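Local coordinates for protein probable 2-oxoacid ferredoxin oxidoreductase, alpha chain (Thermoplasma acidophilum, PDB 3JU3) that probably works, as part of a longer alpha chain, in the ferredoxin-dependent oxidative decarboxylation of 2-oxoacids such as 2-oxoglutarate to acyl-CoA, at residues P27-I32 with A42-L47; A14-V19 with K110-I115. All coordinates share one frame; numbering follows the deposited sequence.

Contact 1: P27-I32 with A42-L47; sequences PILDVI and ANLLYL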
loop_
_atom_site.group_PDB
_atom_site.type_symbol
_atom_site.label_atom_id
_atom_site.label_comp_id
_atom_site.label_asym_id
_atom_site.label_seq_id
_atom_site.Cartn_x
_atom_site.Cartn_y
_atom_site.Cartn_z
ATOM N N PRO A 27 6.712 7.919 -12.867
ATOM C CA PRO A 27 6.482 9.298 -12.483
ATOM C C PRO A 27 7.770 10.178 -12.512
ATOM O O PRO A 27 7.747 11.306 -13.016
ATOM C CB PRO A 27 5.954 9.146 -11.060
ATOM C CG PRO A 27 5.093 7.913 -11.148
ATOM C CD PRO A 27 6.034 6.979 -11.945
ATOM N N ILE A 28 8.868 9.667 -11.969
ATOM C CA ILE A 28 10.132 10.411 -11.985
ATOM C C ILE A 28 10.625 10.677 -13.420
ATOM O O ILE A 28 11.040 11.795 -13.745
ATOM C CB ILE A 28 11.225 9.674 -11.211
ATOM C CG1 ILE A 28 10.872 9.632 -9.728
ATOM C CG2 ILE A 28 12.588 10.376 -11.426
ATOM C CD1 ILE A 28 12.002 9.182 -8.882
ATOM N N LEU A 29 10.556 9.659 -14.270
ATOM C CA LEU A 29 11.054 9.773 -15.627
ATOM C C LEU A 29 10.330 10.864 -16.423
ATOM O O LEU A 29 10.965 11.596 -17.207
ATOM C CB LEU A 29 11.048 8.425 -16.347
ATOM C CG LEU A 29 12.109 7.393 -15.950
ATOM C CD1 LEU A 29 11.858 6.095 -16.708
ATOM C CD2 LEU A 29 13.568 7.881 -16.217
ATOM N N ASP A 30 9.023 10.990 -16.207
ATOM C CA ASP A 30 8.273 12.130 -16.730
ATOM C C ASP A 30 8.673 13.484 -16.123
ATOM O O ASP A 30 8.653 14.489 -16.835
ATOM C CB ASP A 30 6.769 11.942 -16.508
ATOM C CG ASP A 30 6.202 10.766 -17.269
ATOM O OD1 ASP A 30 6.834 10.268 -18.237
ATOM O OD2 ASP A 30 5.105 10.328 -16.876
ATOM N N VAL A 31 8.983 13.530 -14.821
ATOM C CA VAL A 31 9.403 14.784 -14.198
ATOM C C VAL A 31 10.731 15.236 -14.802
ATOM O O VAL A 31 10.962 16.458 -14.998
ATOM C CB VAL A 31 9.515 14.682 -12.665
ATOM C CG1 VAL A 31 10.062 16.003 -12.063
ATOM C CG2 VAL A 31 8.170 14.403 -12.081
ATOM N N ILE A 32 11.595 14.263 -15.074
ATOM C CA ILE A 32 12.837 14.488 -15.833
ATOM C C ILE A 32 12.563 15.200 -17.172
ATOM O O ILE A 32 13.261 16.189 -17.516
ATOM C CB ILE A 32 13.672 13.192 -15.960
ATOM C CG1 ILE A 32 14.255 12.863 -14.571
ATOM C CG2 ILE A 32 14.804 13.318 -17.039
ATOM C CD1 ILE A 32 14.876 11.550 -14.434
ATOM N N ALA A 42 18.300 16.348 -15.068
ATOM C CA ALA A 42 18.079 15.475 -13.932
ATOM C C ALA A 42 18.382 14.083 -14.420
ATOM O O ALA A 42 18.172 13.774 -15.612
ATOM C CB ALA A 42 16.654 15.619 -13.421
ATOM N N ASN A 43 18.920 13.250 -13.536
ATOM C CA ASN A 43 19.069 11.851 -13.876
ATOM C C ASN A 43 18.393 11.007 -12.775
ATOM O O ASN A 43 17.850 11.571 -11.809
ATOM C CB ASN A 43 20.550 11.484 -14.153
ATOM C CG ASN A 43 21.478 11.813 -12.977
ATOM O OD1 ASN A 43 21.016 12.006 -11.858
ATOM N ND2 ASN A 43 22.783 11.882 -13.233
ATOM N N LEU A 44 18.352 9.680 -12.943
ATOM C CA LEU A 44 17.630 8.822 -11.990
ATOM C C LEU A 44 18.496 7.618 -11.670
ATOM O O LEU A 44 18.855 6.847 -12.575
ATOM C CB LEU A 44 16.249 8.374 -12.537
ATOM C CG LEU A 44 15.579 7.221 -11.744
ATOM C CD1 LEU A 44 15.278 7.599 -10.293
ATOM C CD2 LEU A 44 14.311 6.713 -12.400
ATOM N N LEU A 45 18.857 7.470 -10.392
ATOM C CA LEU A 45 19.525 6.251 -9.950
ATOM C C LEU A 45 18.380 5.340 -9.535
ATOM O O LEU A 45 17.664 5.634 -8.601
ATOM C CB LEU A 45 20.479 6.520 -8.792
ATOM C CG LEU A 45 21.033 5.337 -7.994
ATOM C CD1 LEU A 45 21.885 4.546 -8.912
ATOM C CD2 LEU A 45 21.898 5.844 -6.802
ATOM N N TYR A 46 18.213 4.251 -10.263
ATOM C CA TYR A 46 17.101 3.341 -10.056
ATOM C C TYR A 46 17.655 2.052 -9.461
ATOM O O TYR A 46 18.493 1.389 -10.074
ATOM C CB TYR A 46 16.442 3.063 -11.402
ATOM C CG TYR A 46 15.296 2.118 -11.348
ATOM C CD1 TYR A 46 14.138 2.419 -10.649
ATOM C CD2 TYR A 46 15.367 0.911 -12.012
ATOM C CE1 TYR A 46 13.103 1.526 -10.617
ATOM C CE2 TYR A 46 14.375 0.034 -11.969
ATOM C CZ TYR A 46 13.245 0.334 -11.286
ATOM O OH TYR A 46 12.253 -0.597 -11.328
ATOM N N LEU A 47 17.170 1.709 -8.270
ATOM C CA LEU A 47 17.570 0.468 -7.620
ATOM C C LEU A 47 16.594 -0.634 -8.023
ATOM O O LEU A 47 15.376 -0.500 -7.855
ATOM C CB LEU A 47 17.603 0.644 -6.107
ATOM C CG LEU A 47 18.440 1.869 -5.686
ATOM C CD1 LEU A 47 18.431 2.124 -4.165
ATOM C CD2 LEU A 47 19.900 1.814 -6.236
#
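Ile28 and Ile32, both touching strand 42-47, are joined by the helical bond from Ile32 N to Ile28 O (2.9 Å), and no hydrogen bond crosses to the strand. Ile32 does most of the helix's work. Its chain is extended beyond CG1 (chi2 169°), which carries it past Ala42: CG1 lies 3.8 Å from Ala42 CB, while CD1 ends 3.9 Å from Leu44 CB. The CG2 branch instead rests near Ala42 O. Leu44, whose CG is trans to the backbone N (chi1 167°), crosses the helix side chains at about a right angle and splits its fork between two of them. CD1 meets Ile28 CD1 at 3.9 Å; CD2 lies 4.1 Å from Leu29 CD2. Trimming Ile32 to an alanine is likely to open a gap over Ala42 and leave Leu44 CB without its cover from the helix. The axes of 27-32 and 42-47 come within 8.6 Å, their directions 162° apart, as expected for the helix and second strand of a beta-alpha-beta unit. The Asn43 amide finds its partners, Glu11 O and Thr17 OG1, outside this contact, so the fit of aliphatic branches on each other and on the strand backbone carries the packing.

Contact 2: A14-V19 with K110-I115; sequences ADITFV and KSAKEI
Ala112 CB fits against the rim of the Phe18 ring, near the ring plane, 3.9 Å from Phe18 CZ and 4.2 Å from Phe18 CE1. Beside it, Ile16 reaches segment 110-115 of helix 105-117 with its outermost methyl: Ile16 CD1 lies 4.1 Å from Ala112 O and, more loosely, 4.4 Å from Ala112 CB. One small residue thus receives both strand side chains, its methyl taking the ring and its carbonyl the isoleucine. The next layer steadies the ring. Ile16 CG2 sits 3.7 Å above the plane of the Phe18 ring, over its centre, in a CH-pi-like packing between residues two apart on the strand. Ile16 therefore has divided duties: with CG1 beside the backbone N (chi1 -66°), its longer branch goes to the helix while CG2 covers the ring. Ile28, Ile32 and Leu35 of helix 25-37 also pack on Phe18, so the ring is wedged between the two helices and the sheet. Farther out, Lys113 forms a salt bridge with Glu38, linking helix 105-117 to the segment just past helix 25-37. Thr17, Phe18 and Val19 pair in parallel with a strand of the second subunit, continuing the sheet across the interface. Helices packed by aliphatic and aromatic contacts against a mixed sheet whose strands 16-21 and 42-47 are parallel characterise an alpha/beta fold, consistent with the pyruvate:ferredoxin oxidoreductase core domain II family to which strand 16-21 belongs.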
loop_
_atom_site.group_PDB
_atom_site.type_symbol
_atom_site.label_atom_id
_atom_site.label_comp_id
_atom_site.label_asym_id
_atom_site.label_seq_id
_atom_site.Cartn_x
_atom_site.Cartn_y
_atom_site.Cartn_z
ATOM N N ALA A 14 24.111 15.906 -13.636
ATOM C CA ALA A 14 22.804 16.556 -13.749
ATOM C C ALA A 14 22.598 17.468 -12.582
ATOM O O ALA A 14 23.212 17.279 -11.552
ATOM C CB ALA A 14 21.699 15.523 -13.805
ATOM N N ASP A 15 21.769 18.479 -12.759
ATOM C CA ASP A 15 21.397 19.380 -11.690
ATOM C C ASP A 15 20.795 18.644 -10.472
ATOM O O ASP A 15 21.045 19.026 -9.336
ATOM C CB ASP A 15 20.391 20.410 -12.214
ATOM C CG ASP A 15 21.003 21.347 -13.275
ATOM O OD1 ASP A 15 22.166 21.762 -13.136
ATOM O OD2 ASP A 15 20.324 21.647 -14.274
ATOM N N ILE A 16 19.963 17.632 -10.747
ATOM C CA ILE A 16 19.238 16.832 -9.744
ATOM C C ILE A 16 19.461 15.344 -10.047
ATOM O O ILE A 16 19.315 14.909 -11.205
ATOM C CB ILE A 16 17.704 17.087 -9.800
ATOM C CG1 ILE A 16 17.368 18.536 -9.382
ATOM C CG2 ILE A 16 16.945 16.041 -8.894
ATOM C CD1 ILE A 16 15.980 19.038 -9.830
ATOM N N THR A 17 19.779 14.561 -9.009
ATOM C CA THR A 17 19.802 13.116 -9.132
ATOM C C THR A 17 18.695 12.524 -8.263
ATOM O O THR A 17 18.784 12.512 -7.021
ATOM C CB THR A 17 21.194 12.580 -8.683
ATOM O OG1 THR A 17 22.162 13.019 -9.634
ATOM C CG2 THR A 17 21.241 11.014 -8.581
ATOM N N PHE A 18 17.639 12.071 -8.907
ATOM C CA PHE A 18 16.562 11.367 -8.216
ATOM C C PHE A 18 17.039 9.951 -7.891
ATOM O O PHE A 18 17.848 9.387 -8.624
ATOM C CB PHE A 18 15.315 11.283 -9.102
ATOM C CG PHE A 18 14.615 12.605 -9.313
ATOM C CD1 PHE A 18 13.886 13.176 -8.282
ATOM C CD2 PHE A 18 14.674 13.270 -10.549
ATOM C CE1 PHE A 18 13.206 14.399 -8.467
ATOM C CE2 PHE A 18 14.007 14.517 -10.736
ATOM C CZ PHE A 18 13.283 15.053 -9.715
ATOM N N VAL A 19 16.559 9.391 -6.770
ATOM C CA VAL A 19 16.791 7.978 -6.436
ATOM C C VAL A 19 15.429 7.386 -6.130
ATOM O O VAL A 19 14.662 7.971 -5.342
ATOM C CB VAL A 19 17.669 7.813 -5.202
ATOM C CG1 VAL A 19 17.996 6.300 -4.959
ATOM C CG2 VAL A 19 18.943 8.588 -5.344
ATOM N N LYS A 110 7.205 20.432 -8.533
ATOM C CA LYS A 110 7.194 21.539 -7.594
ATOM C C LYS A 110 8.224 21.358 -6.490
ATOM O O LYS A 110 9.044 22.264 -6.278
ATOM C CB LYS A 110 5.796 21.754 -6.986
ATOM C CG LYS A 110 5.590 23.153 -6.403
ATOM C CD LYS A 110 4.159 23.385 -6.007
ATOM C CE LYS A 110 4.062 24.633 -5.163
ATOM N NZ LYS A 110 4.622 24.369 -3.806
ATOM N N SER A 111 8.174 20.208 -5.794
ATOM C CA SER A 111 9.074 19.936 -4.664
ATOM C C SER A 111 10.510 19.908 -5.097
ATOM O O SER A 111 11.404 20.358 -4.360
ATOM C CB SER A 111 8.797 18.578 -4.026
ATOM O OG SER A 111 7.435 18.398 -3.762
ATOM N N ALA A 112 10.724 19.291 -6.254
ATOM C CA ALA A 112 12.038 19.154 -6.867
ATOM C C ALA A 112 12.725 20.524 -7.108
ATOM O O ALA A 112 13.906 20.727 -6.776
ATOM C CB ALA A 112 11.934 18.350 -8.183
ATOM N N LYS A 113 11.966 21.457 -7.666
ATOM C CA LYS A 113 12.462 22.825 -7.891
ATOM C C LYS A 113 12.718 23.556 -6.567
ATOM O O LYS A 113 13.768 24.200 -6.412
ATOM C CB LYS A 113 11.531 23.588 -8.825
ATOM C CG LYS A 113 11.624 23.061 -10.235
ATOM C CD LYS A 113 10.931 23.959 -11.241
ATOM C CE LYS A 113 9.464 23.627 -11.325
ATOM N NZ LYS A 113 8.711 24.516 -12.264
ATOM N N GLU A 114 11.781 23.436 -5.626
ATOM C CA GLU A 114 11.973 23.953 -4.279
ATOM C C GLU A 114 13.294 23.471 -3.682
ATOM O O GLU A 114 14.017 24.256 -3.072
ATOM C CB GLU A 114 10.815 23.558 -3.359
ATOM C CG GLU A 114 10.866 24.224 -1.987
ATOM C CD GLU A 114 9.762 23.748 -1.051
ATOM O OE1 GLU A 114 9.549 22.519 -0.957
ATOM O OE2 GLU A 114 9.113 24.612 -0.404
ATOM N N ILE A 115 13.612 22.190 -3.879
ATOM C CA ILE A 115 14.785 21.595 -3.275
ATOM C C ILE A 115 16.046 22.129 -3.977
ATOM O O ILE A 115 17.067 22.434 -3.339
ATOM C CB ILE A 115 14.724 20.003 -3.353
ATOM C CG1 ILE A 115 13.755 19.454 -2.280
ATOM C CG2 ILE A 115 16.107 19.399 -3.203
ATOM C CD1 ILE A 115 13.307 17.982 -2.465
#

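Overall arrangement
The centres of the two contacts lie 10 Å apart, and both use the same sheet, in which strands 16-21 and 42-47 are parallel neighbours. Along the chain, strand 16-21, helix 25-37 and strand 42-47 follow as a beta-alpha-beta unit; contact 1 is the packing of its helix on its second strand, whereas contact 2 brings the distant C-terminal helix 105-117 back to its first. Both segments of contact 1 thus fall between the two of contact 2 in sequence. The strands themselves are tied by Leu45 N to Phe18 O, 2.8 Å, probably a hydrogen bond. Both contacts also touch the second subunit, into which the sheet that carries them continues, in this piece of the alpha chain.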